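Local coordinates for 2S Albumin protein (Dolichos, PDB 6IX1) that is a seed albumin built as a four-bladed hemopexin-type beta-propeller, probably serving in storage or ligand binding in the seed, at residues Ala7-Phe18 and Asp172-Glu180. Residues are numbered along the deposited sequence; the frame is centred on the assembly and turned at random.
Sequences AFRSSRAYEVYF and DASFASHKE
The seam between the first and last blades of a four-bladed hemopexin-type propeller is closed here: the innermost strands 7-9 and 173-176 run parallel, 2° apart, around the central channel, and the loop after the second plugs into the first blade. Near the channel, water 1 accepts from both Ala7 N and Ser174 N, linking strands whose axes lie 5.3 Å apart. Deeper between the blades, Phe175 offers one face to Val16, whose CG2 sits over the ring centre, 3.5 Å from the centroid; Ala7 CB and Phe18 CE1 extend this apolar patch, and Tyr184 stacks on Phe175 from its own blade. At the outer end the His178 imidazole is wedged between Arg9 CG over one face and the Ala13-Tyr14 backbone over the other. Its NE2 donates to Ser10 O (2.8 Å), in the carbonyl plane but bent at hydrogen (136°), while ND1 bonds Tyr29 OH. His178 CB lies over the Tyr14 ring centre, 3.6 Å from its centroid. Extended from the backbone (chi1 179°), then bent at chi3, Arg9 packs CB, CG and CD on the buried, partnerless Ala176 O and brings NH1 to Ser177 O (3.0 Å), above that carbonyl's plane. Water 2 accepts from Arg9 NH1 and donates to Glu180 OE2 (2.6 Å), bridging charges not paired directly. Were His178 an alanine, Ser10 O and Tyr29 OH would probably lose their shared imidazole and a gap open between Arg9 CG and the Ala13-Tyr14 backbone. Aromatic and aliphatic packing inside, with two imperfect polar bonds at the outer end, thus joins blades distant in sequence.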
loop_
_atom_site.group_PDB
_atom_site.type_symbol
_atom_site.label_atom_id
_atom_site.label_comp_id
_atom_site.label_asym_id
_atom_site.label_seq_id
_atom_site.Cartn_x
_atom_site.Cartn_y
_atom_site.Cartn_z
ATOM N N ALA A 7 -1.089 -2.832 1.424
ATOM C CA ALA A 7 -1.535 -3.441 0.168
ATOM C C ALA A 7 -0.607 -3.068 -0.961
ATOM O O ALA A 7 0.081 -2.003 -0.909
ATOM C CB ALA A 7 -2.941 -2.949 -0.108
ATOM N N PHE A 8 -0.602 -3.840 -2.032
ATOM C CA PHE A 8 0.006 -3.381 -3.285
ATOM C C PHE A 8 -0.648 -4.077 -4.464
ATOM O O PHE A 8 -1.234 -5.170 -4.335
ATOM C CB PHE A 8 1.537 -3.530 -3.266
ATOM C CG PHE A 8 2.118 -4.919 -3.305
ATOM C CD1 PHE A 8 2.168 -5.642 -4.499
ATOM C CD2 PHE A 8 2.596 -5.461 -2.139
ATOM C CE1 PHE A 8 2.734 -6.903 -4.501
ATOM C CE2 PHE A 8 3.203 -6.721 -2.181
ATOM C CZ PHE A 8 3.228 -7.449 -3.353
ATOM N N ARG A 9 -0.569 -3.407 -5.591
ATOM C CA ARG A 9 -1.150 -3.839 -6.857
ATOM C C ARG A 9 -0.202 -4.799 -7.563
ATOM O O ARG A 9 0.984 -4.497 -7.779
ATOM C CB ARG A 9 -1.369 -2.579 -7.729
ATOM C CG ARG A 9 -1.945 -2.886 -9.083
ATOM C CD ARG A 9 -2.082 -1.720 -10.005
ATOM N NE ARG A 9 -0.817 -1.084 -10.280
ATOM C CZ ARG A 9 -0.716 0.065 -10.978
ATOM N NH1 ARG A 9 -1.771 0.729 -11.341
ATOM N NH2 ARG A 9 0.508 0.584 -11.151
ATOM N N SER A 10 -0.712 -5.984 -7.928
ATOM C CA SER A 10 0.119 -6.964 -8.612
ATOM C C SER A 10 0.316 -6.543 -10.070
ATOM O O SER A 10 -0.521 -5.913 -10.694
ATOM C CB SER A 10 -0.544 -8.318 -8.595
ATOM O OG SER A 10 0.273 -9.242 -9.249
ATOM N N SER A 11 1.424 -7.042 -10.644
ATOM C CA SER A 11 1.565 -7.103 -12.112
ATOM C C SER A 11 0.468 -7.936 -12.811
ATOM O O SER A 11 0.152 -7.655 -13.953
ATOM C CB SER A 11 2.933 -7.632 -12.464
ATOM O OG SER A 11 3.033 -8.955 -11.959
ATOM N N ARG A 12 -0.165 -8.832 -12.082
ATOM C CA ARG A 12 -1.263 -9.641 -12.658
ATOM C C ARG A 12 -2.532 -8.854 -12.650
ATOM O O ARG A 12 -2.891 -8.279 -11.553
ATOM C CB ARG A 12 -1.378 -10.923 -11.843
ATOM C CG ARG A 12 -0.185 -11.869 -12.022
ATOM C CD ARG A 12 -0.081 -12.444 -13.396
ATOM N NE ARG A 12 1.057 -13.203 -13.636
ATOM C CZ ARG A 12 1.149 -14.529 -13.487
ATOM N NH1 ARG A 12 0.166 -15.193 -12.920
ATOM N NH2 ARG A 12 2.241 -15.154 -13.879
ATOM N N ALA A 13 -3.246 -8.793 -13.745
ATOM C CA ALA A 13 -4.396 -7.910 -13.879
ATOM C C ALA A 13 -5.407 -8.182 -12.777
ATOM O O ALA A 13 -5.813 -9.320 -12.506
ATOM C CB ALA A 13 -5.014 -8.018 -15.243
ATOM N N TYR A 14 -5.843 -7.103 -12.147
ATOM C CA TYR A 14 -6.902 -7.156 -11.128
ATOM C C TYR A 14 -6.607 -8.102 -9.976
ATOM O O TYR A 14 -7.531 -8.573 -9.329
ATOM C CB TYR A 14 -8.310 -7.313 -11.730
ATOM C CG TYR A 14 -8.676 -6.074 -12.499
ATOM C CD1 TYR A 14 -9.205 -4.991 -11.827
ATOM C CD2 TYR A 14 -8.460 -5.896 -13.860
ATOM C CE1 TYR A 14 -9.417 -3.779 -12.477
ATOM C CE2 TYR A 14 -8.649 -4.687 -14.514
ATOM C CZ TYR A 14 -9.174 -3.623 -13.822
ATOM O OH TYR A 14 -9.440 -2.416 -14.428
ATOM N N GLU A 15 -5.328 -8.200 -9.639
ATOM C CA GLU A 15 -4.911 -8.863 -8.399
ATOM C C GLU A 15 -4.287 -7.828 -7.433
ATOM O O GLU A 15 -3.484 -6.978 -7.861
ATOM C CB GLU A 15 -3.938 -10.016 -8.668
ATOM C CG GLU A 15 -4.574 -11.076 -9.496
ATOM C CD GLU A 15 -3.747 -12.337 -9.719
ATOM O OE1 GLU A 15 -2.928 -12.671 -8.855
ATOM O OE2 GLU A 15 -4.068 -13.031 -10.723
ATOM N N VAL A 16 -4.613 -8.009 -6.159
ATOM C CA VAL A 16 -4.104 -7.157 -5.076
ATOM C C VAL A 16 -3.640 -8.090 -3.941
ATOM O O VAL A 16 -4.218 -9.159 -3.693
ATOM C CB VAL A 16 -5.138 -6.121 -4.578
ATOM C CG1 VAL A 16 -6.434 -6.780 -4.035
ATOM C CG2 VAL A 16 -4.543 -5.225 -3.495
ATOM N N TYR A 17 -2.538 -7.688 -3.316
ATOM C CA TYR A 17 -2.065 -8.323 -2.092
ATOM C C TYR A 17 -2.434 -7.459 -0.888
ATOM O O TYR A 17 -2.158 -6.256 -0.901
ATOM C CB TYR A 17 -0.545 -8.496 -2.138
ATOM C CG TYR A 17 -0.030 -9.485 -3.155
ATOM C CD1 TYR A 17 0.205 -9.067 -4.432
ATOM C CD2 TYR A 17 0.173 -10.833 -2.878
ATOM C CE1 TYR A 17 0.651 -9.914 -5.426
ATOM C CE2 TYR A 17 0.650 -11.693 -3.862
ATOM C CZ TYR A 17 0.850 -11.239 -5.166
ATOM O OH TYR A 17 1.277 -12.038 -6.196
ATOM N N PHE A 18 -3.065 -8.055 0.094
ATOM C CA PHE A 18 -3.419 -7.412 1.357
ATOM C C PHE A 18 -2.678 -8.085 2.490
ATOM O O PHE A 18 -2.774 -9.304 2.610
ATOM C CB PHE A 18 -4.908 -7.478 1.683
ATOM C CG PHE A 18 -5.838 -6.736 0.766
ATOM C CD1 PHE A 18 -5.635 -5.443 0.468
ATOM C CD2 PHE A 18 -6.975 -7.314 0.254
ATOM C CE1 PHE A 18 -6.507 -4.734 -0.320
ATOM C CE2 PHE A 18 -7.887 -6.605 -0.478
ATOM C CZ PHE A 18 -7.645 -5.296 -0.782
ATOM N N ASP A 172 -4.113 4.012 6.717
ATOM C CA ASP A 172 -3.490 2.763 7.192
ATOM C C ASP A 172 -2.948 1.905 6.045
ATOM O O ASP A 172 -2.010 1.150 6.265
ATOM C CB ASP A 172 -4.460 1.943 8.022
ATOM C CG ASP A 172 -4.733 2.568 9.379
ATOM O OD1 ASP A 172 -3.894 3.329 9.893
ATOM O OD2 ASP A 172 -5.833 2.318 9.889
ATOM N N ALA A 173 -3.601 1.930 4.869
ATOM C CA ALA A 173 -3.141 1.086 3.756
ATOM C C ALA A 173 -3.726 1.664 2.479
ATOM O O ALA A 173 -4.758 2.382 2.545
ATOM C CB ALA A 173 -3.571 -0.381 3.923
ATOM N N SER A 174 -3.151 1.340 1.343
ATOM C CA SER A 174 -3.664 1.865 0.072
ATOM C C SER A 174 -3.040 1.054 -1.050
ATOM O O SER A 174 -1.960 0.564 -0.890
ATOM C CB SER A 174 -3.310 3.372 -0.086
ATOM O OG SER A 174 -1.897 3.622 0.134
ATOM N N PHE A 175 -3.724 1.073 -2.160
ATOM C CA PHE A 175 -3.078 0.595 -3.396
ATOM C C PHE A 175 -3.700 1.271 -4.613
ATOM O O PHE A 175 -4.871 1.665 -4.622
ATOM C CB PHE A 175 -3.169 -0.947 -3.511
ATOM C CG PHE A 175 -4.508 -1.514 -3.834
ATOM C CD1 PHE A 175 -5.454 -1.665 -2.844
ATOM C CD2 PHE A 175 -4.801 -1.937 -5.122
ATOM C CE1 PHE A 175 -6.699 -2.225 -3.141
ATOM C CE2 PHE A 175 -6.058 -2.460 -5.416
ATOM C CZ PHE A 175 -7.002 -2.578 -4.455
ATOM N N ALA A 176 -2.909 1.372 -5.652
ATOM C CA ALA A 176 -3.407 1.878 -6.906
ATOM C C ALA A 176 -4.201 0.780 -7.630
ATOM O O ALA A 176 -3.780 -0.375 -7.644
ATOM C CB ALA A 176 -2.225 2.203 -7.788
ATOM N N SER A 177 -5.316 1.164 -8.204
ATOM C CA SER A 177 -6.109 0.188 -8.983
ATOM C C SER A 177 -5.493 -0.107 -10.334
ATOM O O SER A 177 -4.740 0.722 -10.857
ATOM C CB SER A 177 -7.499 0.753 -9.187
ATOM O OG SER A 177 -8.313 -0.155 -9.827
ATOM N N HIS A 178 -5.835 -1.255 -10.884
ATOM C CA HIS A 178 -5.568 -1.488 -12.308
ATOM C C HIS A 178 -6.388 -0.578 -13.211
ATOM O O HIS A 178 -6.039 -0.418 -14.362
ATOM C CB HIS A 178 -5.857 -2.978 -12.622
ATOM C CG HIS A 178 -4.792 -3.876 -12.055
ATOM N ND1 HIS A 178 -4.836 -4.378 -10.788
ATOM C CD2 HIS A 178 -3.636 -4.333 -12.608
ATOM C CE1 HIS A 178 -3.780 -5.146 -10.592
ATOM N NE2 HIS A 178 -3.039 -5.124 -11.667
ATOM N N LYS A 179 -7.483 -0.092 -12.648
ATOM C CA LYS A 179 -8.306 0.867 -13.392
ATOM C C LYS A 179 -7.786 2.264 -13.104
ATOM O O LYS A 179 -8.011 2.821 -12.039
ATOM C CB LYS A 179 -9.763 0.743 -13.014
ATOM C CG LYS A 179 -10.721 1.645 -13.764
ATOM C CD LYS A 179 -12.155 1.514 -13.304
ATOM C CE LYS A 179 -13.078 2.565 -13.879
ATOM N NZ LYS A 179 -13.073 2.466 -15.349
ATOM N N GLU A 180 -6.938 2.778 -13.976
ATOM C CA GLU A 180 -6.298 4.083 -13.750
ATOM C C GLU A 180 -7.341 5.153 -13.933
ATOM O O GLU A 180 -8.234 4.959 -14.740
ATOM C CB GLU A 180 -5.152 4.289 -14.722
ATOM C CG GLU A 180 -3.977 3.359 -14.456
ATOM C CD GLU A 180 -2.793 3.760 -15.318
ATOM O OE1 GLU A 180 -3.009 4.084 -16.477
ATOM O OE2 GLU A 180 -1.693 3.679 -14.867
HETATM O O HOH W 1 -0.137 0.077 1.798
HETATM O O HOH W 2 -0.573 3.162 -12.536
#